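Local coordinates for A-adding tRNA nucleotidyltransferase (PDB 4WBY), which adds the terminal adenosine to tRNAs ending in CC, using ATP and magnesium to complete the CCA end, at residues R118-T121 with I122-M125; L311-L314 with K315-K319. All coordinates share one frame; numbering follows the deposited sequence.

Overall arrangement
The two interactions are both local, each within one continuous run of residues, but they sit in different parts of a long, seahorse-shaped chain. Interaction 1 lies in the head domain, in the loop between helix 111-116 and strand 126-128. It holds three ATP-binding residues, R118, D119 and N123. A sulfate ion lies about 5 Å from the N123 side chain. Interaction 2 is one piece of helix 311-320, in the helical part of the chain and away from the ATP site. The centres of interactions 1 and 2 are about 50 Å apart, on opposite sides of the chain's centre. Their nearest atoms are about 35 Å apart. The sulfate of interaction 2 is therefore a different ion, remote from the ATP site.

Interaction 1 (R118-T121 with I122-M125)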
loop_
_atom_site.group_PDB
_atom_site.type_symbol
_atom_site.label_atom_id
_atom_site.label_comp_id
_atom_site.label_asym_id
_atom_site.label_seq_id
_atom_site.Cartn_x
_atom_site.Cartn_y
_atom_site.Cartn_z
ATOM N N ARG A 118 -20.347 2.943 -2.254
ATOM C CA ARG A 118 -18.961 2.592 -1.921
ATOM C C ARG A 118 -18.622 1.151 -2.319
ATOM O O ARG A 118 -19.444 0.476 -2.939
ATOM C CB ARG A 118 -18.722 2.849 -0.435
ATOM C CG ARG A 118 -18.665 4.353 -0.159
ATOM C CD ARG A 118 -18.908 4.738 1.280
ATOM N NE ARG A 118 -19.068 6.188 1.373
ATOM C CZ ARG A 118 -18.088 7.034 1.672
ATOM N NH1 ARG A 118 -16.871 6.570 1.932
ATOM N NH2 ARG A 118 -18.334 8.346 1.730
ATOM N N ASP A 119 -17.418 0.665 -2.021
ATOM C CA ASP A 119 -17.043 -0.610 -2.645
ATOM C C ASP A 119 -17.547 -1.870 -1.914
ATOM O O ASP A 119 -18.222 -2.699 -2.534
ATOM C CB ASP A 119 -15.524 -0.709 -2.882
ATOM C CG ASP A 119 -14.662 -0.345 -1.667
ATOM O OD1 ASP A 119 -15.142 -0.219 -0.520
ATOM O OD2 ASP A 119 -13.438 -0.212 -1.890
ATOM N N PHE A 120 -17.255 -2.011 -0.624
ATOM C CA PHE A 120 -17.555 -3.250 0.098
ATOM C C PHE A 120 -18.272 -2.945 1.396
ATOM O O PHE A 120 -18.137 -1.843 1.935
ATOM C CB PHE A 120 -16.265 -4.042 0.342
ATOM C CG PHE A 120 -15.451 -4.200 -0.898
ATOM C CD1 PHE A 120 -15.946 -4.947 -1.959
ATOM C CD2 PHE A 120 -14.229 -3.556 -1.041
ATOM C CE1 PHE A 120 -15.238 -5.065 -3.141
ATOM C CE2 PHE A 120 -13.507 -3.673 -2.220
ATOM C CZ PHE A 120 -14.017 -4.422 -3.278
ATOM N N THR A 121 -19.051 -3.906 1.889
ATOM C CA THR A 121 -19.914 -3.623 3.030
ATOM C C THR A 121 -19.124 -3.162 4.251
ATOM O O THR A 121 -19.594 -2.307 5.004
ATOM C CB THR A 121 -20.775 -4.834 3.420
ATOM O OG1 THR A 121 -19.929 -5.936 3.759
ATOM C CG2 THR A 121 -21.710 -5.237 2.270
ATOM N N ILE A 122 -17.922 -3.694 4.444
ATOM C CA ILE A 122 -17.163 -3.323 5.631
ATOM C C ILE A 122 -16.629 -1.895 5.527
ATOM O O ILE A 122 -16.196 -1.328 6.530
ATOM C CB ILE A 122 -15.999 -4.299 5.913
ATOM C CG1 ILE A 122 -14.976 -4.298 4.769
ATOM C CG2 ILE A 122 -16.533 -5.702 6.236
ATOM C CD1 ILE A 122 -13.690 -5.057 5.094
ATOM N N ASN A 123 -16.684 -1.318 4.325
ATOM C CA ASN A 123 -16.256 0.063 4.084
ATOM C C ASN A 123 -17.415 1.040 3.932
ATOM O O ASN A 123 -17.212 2.213 3.583
ATOM C CB ASN A 123 -15.383 0.139 2.826
ATOM C CG ASN A 123 -14.102 -0.640 2.962
ATOM O OD1 ASN A 123 -13.627 -0.894 4.071
ATOM N ND2 ASN A 123 -13.524 -1.029 1.825
ATOM N N ALA A 124 -18.625 0.568 4.203
ATOM C CA ALA A 124 -19.813 1.351 3.910
ATOM C C ALA A 124 -20.611 1.674 5.169
ATOM O O ALA A 124 -21.816 1.890 5.107
ATOM C CB ALA A 124 -20.688 0.617 2.903
ATOM N N MET A 125 -19.933 1.729 6.309
ATOM C CA MET A 125 -20.580 2.107 7.563
ATOM C C MET A 125 -20.266 3.536 7.964
ATOM O O MET A 125 -19.339 4.158 7.438
ATOM C CB MET A 125 -20.173 1.151 8.680
ATOM C CG MET A 125 -20.710 -0.257 8.430
ATOM S SD MET A 125 -20.221 -1.471 9.668
ATOM C CE MET A 125 -18.519 -1.742 9.202
HETATM O O HOH W 1 -15.726 3.788 1.835
#
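A 3-10 turn in the ATP site of the nucleotidyltransferase head forms this contact. It joins helix 111-116 to strand 126-128 and carries the ATP-binding residues R118, D119 and N123. Its central bond runs from N123 ND2 to D119 OD1, at 3.0 Å and nearly straight (166°). The acceptor lies in the amide plane of N123. The bond reaches OD1 on its syn side, out of the carboxylate plane. The backbone N of F120 also donates to D119 OD1, at 2.8 Å, in a more bent bond (131°) on the anti side but from the same face. Two donors thus grip one oxygen. The other, OD2, forms a salt bridge with R169 of helix 165-177. D119 CG sits between its own N and carbonyl carbon (chi1 49°), which brings OD1 within reach of F120 N. With an alanine here the carboxylate is gone, so R169 would probably be left without its mate, F120 N without this acceptor and the N123 amide freer to turn.

N123 is held at its other end too, because N123 OD1 accepts from NH1 of R35, another ATP-binding residue. N123 ND2 also lies at the edge of the F120 ring, 3.9 Å from F120 CD2. D119 CB lies over one face of that ring, toward the rim. Two backbone bonds close the turn. N123 N donates to F120 O at 2.8 Å, and A124 N donates to T121 O at 3.1 Å. T121 OG1 is bonded outward to D146. The extended R118 chain passes N123 O with R118 CD at 3.8 Å, and NH2 makes a salt bridge with D114. In the guanidinium plane, a water accepts from R118 NH1 at 3.0 Å and donates to N123 O at 2.8 Å.

Interaction 2 (L311-L314 with K315-K319); sequences LGSL and KEELK. With SO4 (sulfate ion), chain B.
K315 lays its side chain back along the preceding turn of helix 311-320, over L311 O. The backbone N of K315 donates to L311 O at 2.8 Å. K315 CG lies 3.2 Å from L311 O, so methylene groups cover an oxygen whose bond is already made. The lysine chain bends at chi3 (-68°), which turns its end toward a sulfate ion, probably from the crystallisation liquor. K315 NZ donates to sulfate O2 at 3.0 Å. The sulfate also rests on G312, with its O4 3.4 Å from G312 CA. G312, lacking a side chain, lets the ion come this close.

The next three i to i+4 bonds complete the helical pattern. E316 N to G312 O is weak, at 3.3 Å. E317 N to S313 O is firmer at 2.9 Å, with the donor in the carbonyl plane. L318 N to L314 O is 2.8 Å. K319 N continues the series to K315 O.

Two charged ends have partners elsewhere: K319 NZ forms a salt bridge with E347, and E316 OE2 has a weak, long ion pair with K320. The apolar side is formed by L311, L314 and L318. L311 and L314 pack on F306 and L342, while L318 packs against helix 324-331. The helix is therefore amphipathic. The four i to i+4 bonds satisfy the N-H groups of K315 to L318, and L318 O accepts from K351 NZ. The leucines join the helix to neighbouring helices, and the bound sulfate is consistent with a locally positive potential at K315.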
loop_
_atom_site.group_PDB
_atom_site.type_symbol
_atom_site.label_atom_id
_atom_site.label_comp_id
_atom_site.label_asym_id
_atom_site.label_seq_id
_atom_site.Cartn_x
_atom_site.Cartn_y
_atom_site.Cartn_z
ATOM N N LEU A 311 23.247 -8.194 -13.361
ATOM C CA LEU A 311 23.184 -9.101 -12.228
ATOM C C LEU A 311 23.728 -10.487 -12.574
ATOM O O LEU A 311 24.321 -11.145 -11.724
ATOM C CB LEU A 311 21.740 -9.185 -11.711
ATOM C CG LEU A 311 21.468 -9.951 -10.413
ATOM C CD1 LEU A 311 22.208 -9.320 -9.250
ATOM C CD2 LEU A 311 19.972 -10.012 -10.116
ATOM N N GLY A 312 23.549 -10.920 -13.819
ATOM C CA GLY A 312 24.075 -12.203 -14.250
ATOM C C GLY A 312 25.580 -12.261 -14.077
ATOM O O GLY A 312 26.113 -13.190 -13.473
ATOM N N SER A 313 26.270 -11.252 -14.594
ATOM C CA SER A 313 27.719 -11.203 -14.480
ATOM C C SER A 313 28.131 -11.061 -13.018
ATOM O O SER A 313 29.089 -11.687 -12.573
ATOM C CB SER A 313 28.280 -10.051 -15.307
ATOM O OG SER A 313 29.677 -9.947 -15.123
ATOM N N LEU A 314 27.392 -10.252 -12.265
ATOM C CA LEU A 314 27.754 -10.000 -10.876
ATOM C C LEU A 314 27.631 -11.266 -10.038
ATOM O O LEU A 314 28.479 -11.535 -9.197
ATOM C CB LEU A 314 26.892 -8.889 -10.278
ATOM C CG LEU A 314 27.141 -8.633 -8.789
ATOM C CD1 LEU A 314 28.553 -8.113 -8.544
ATOM C CD2 LEU A 314 26.099 -7.669 -8.238
ATOM N N LYS A 315 26.571 -12.036 -10.267
ATOM C CA LYS A 315 26.378 -13.292 -9.550
ATOM C C LYS A 315 27.560 -14.223 -9.776
ATOM O O LYS A 315 28.055 -14.846 -8.843
ATOM C CB LYS A 315 25.082 -13.982 -9.985
ATOM C CG LYS A 315 23.812 -13.331 -9.469
ATOM C CD LYS A 315 22.591 -14.139 -9.877
ATOM C CE LYS A 315 22.357 -14.090 -11.380
ATOM N NZ LYS A 315 21.080 -14.767 -11.769
ATOM N N GLU A 316 28.019 -14.308 -11.019
ATOM C CA GLU A 316 29.169 -15.138 -11.334
ATOM C C GLU A 316 30.448 -14.612 -10.673
ATOM O O GLU A 316 31.228 -15.393 -10.137
ATOM C CB GLU A 316 29.345 -15.235 -12.849
ATOM C CG GLU A 316 30.450 -16.183 -13.284
ATOM C CD GLU A 316 30.199 -17.622 -12.866
ATOM O OE1 GLU A 316 29.021 -18.010 -12.705
ATOM O OE2 GLU A 316 31.188 -18.368 -12.698
ATOM N N GLU A 317 30.654 -13.295 -10.693
ATOM C CA GLU A 317 31.849 -12.710 -10.088
ATOM C C GLU A 317 31.852 -12.926 -8.586
ATOM O O GLU A 317 32.893 -13.193 -7.994
ATOM C CB GLU A 317 31.949 -11.215 -10.390
ATOM C CG GLU A 317 32.437 -10.884 -11.785
ATOM C CD GLU A 317 33.051 -9.499 -11.862
ATOM O OE1 GLU A 317 32.430 -8.605 -12.471
ATOM O OE2 GLU A 317 34.157 -9.305 -11.310
ATOM N N LEU A 318 30.677 -12.819 -7.975
ATOM C CA LEU A 318 30.559 -12.988 -6.533
ATOM C C LEU A 318 30.817 -14.443 -6.156
ATOM O O LEU A 318 31.449 -14.726 -5.135
ATOM C CB LEU A 318 29.178 -12.540 -6.051
ATOM C CG LEU A 318 29.072 -12.007 -4.624
ATOM C CD1 LEU A 318 29.962 -10.789 -4.432
ATOM C CD2 LEU A 318 27.626 -11.664 -4.315
ATOM N N LYS A 319 30.334 -15.362 -6.990
ATOM C CA LYS A 319 30.611 -16.785 -6.803
ATOM C C LYS A 319 32.112 -17.058 -6.790
ATOM O O LYS A 319 32.619 -17.767 -5.917
ATOM C CB LYS A 319 29.949 -17.619 -7.905
ATOM C CG LYS A 319 28.447 -17.793 -7.765
ATOM C CD LYS A 319 27.873 -18.536 -8.968
ATOM C CE LYS A 319 26.384 -18.795 -8.813
ATOM N NZ LYS A 319 25.615 -17.535 -8.624
HETATM S S SO4 B . 22.619 -15.720 -15.694
HETATM O O1 SO4 B . 21.600 -16.602 -16.257
HETATM O O2 SO4 B . 22.454 -15.647 -14.246
HETATM O O3 SO4 B . 23.960 -16.217 -15.999
HETATM O O4 SO4 B . 22.495 -14.383 -16.259
#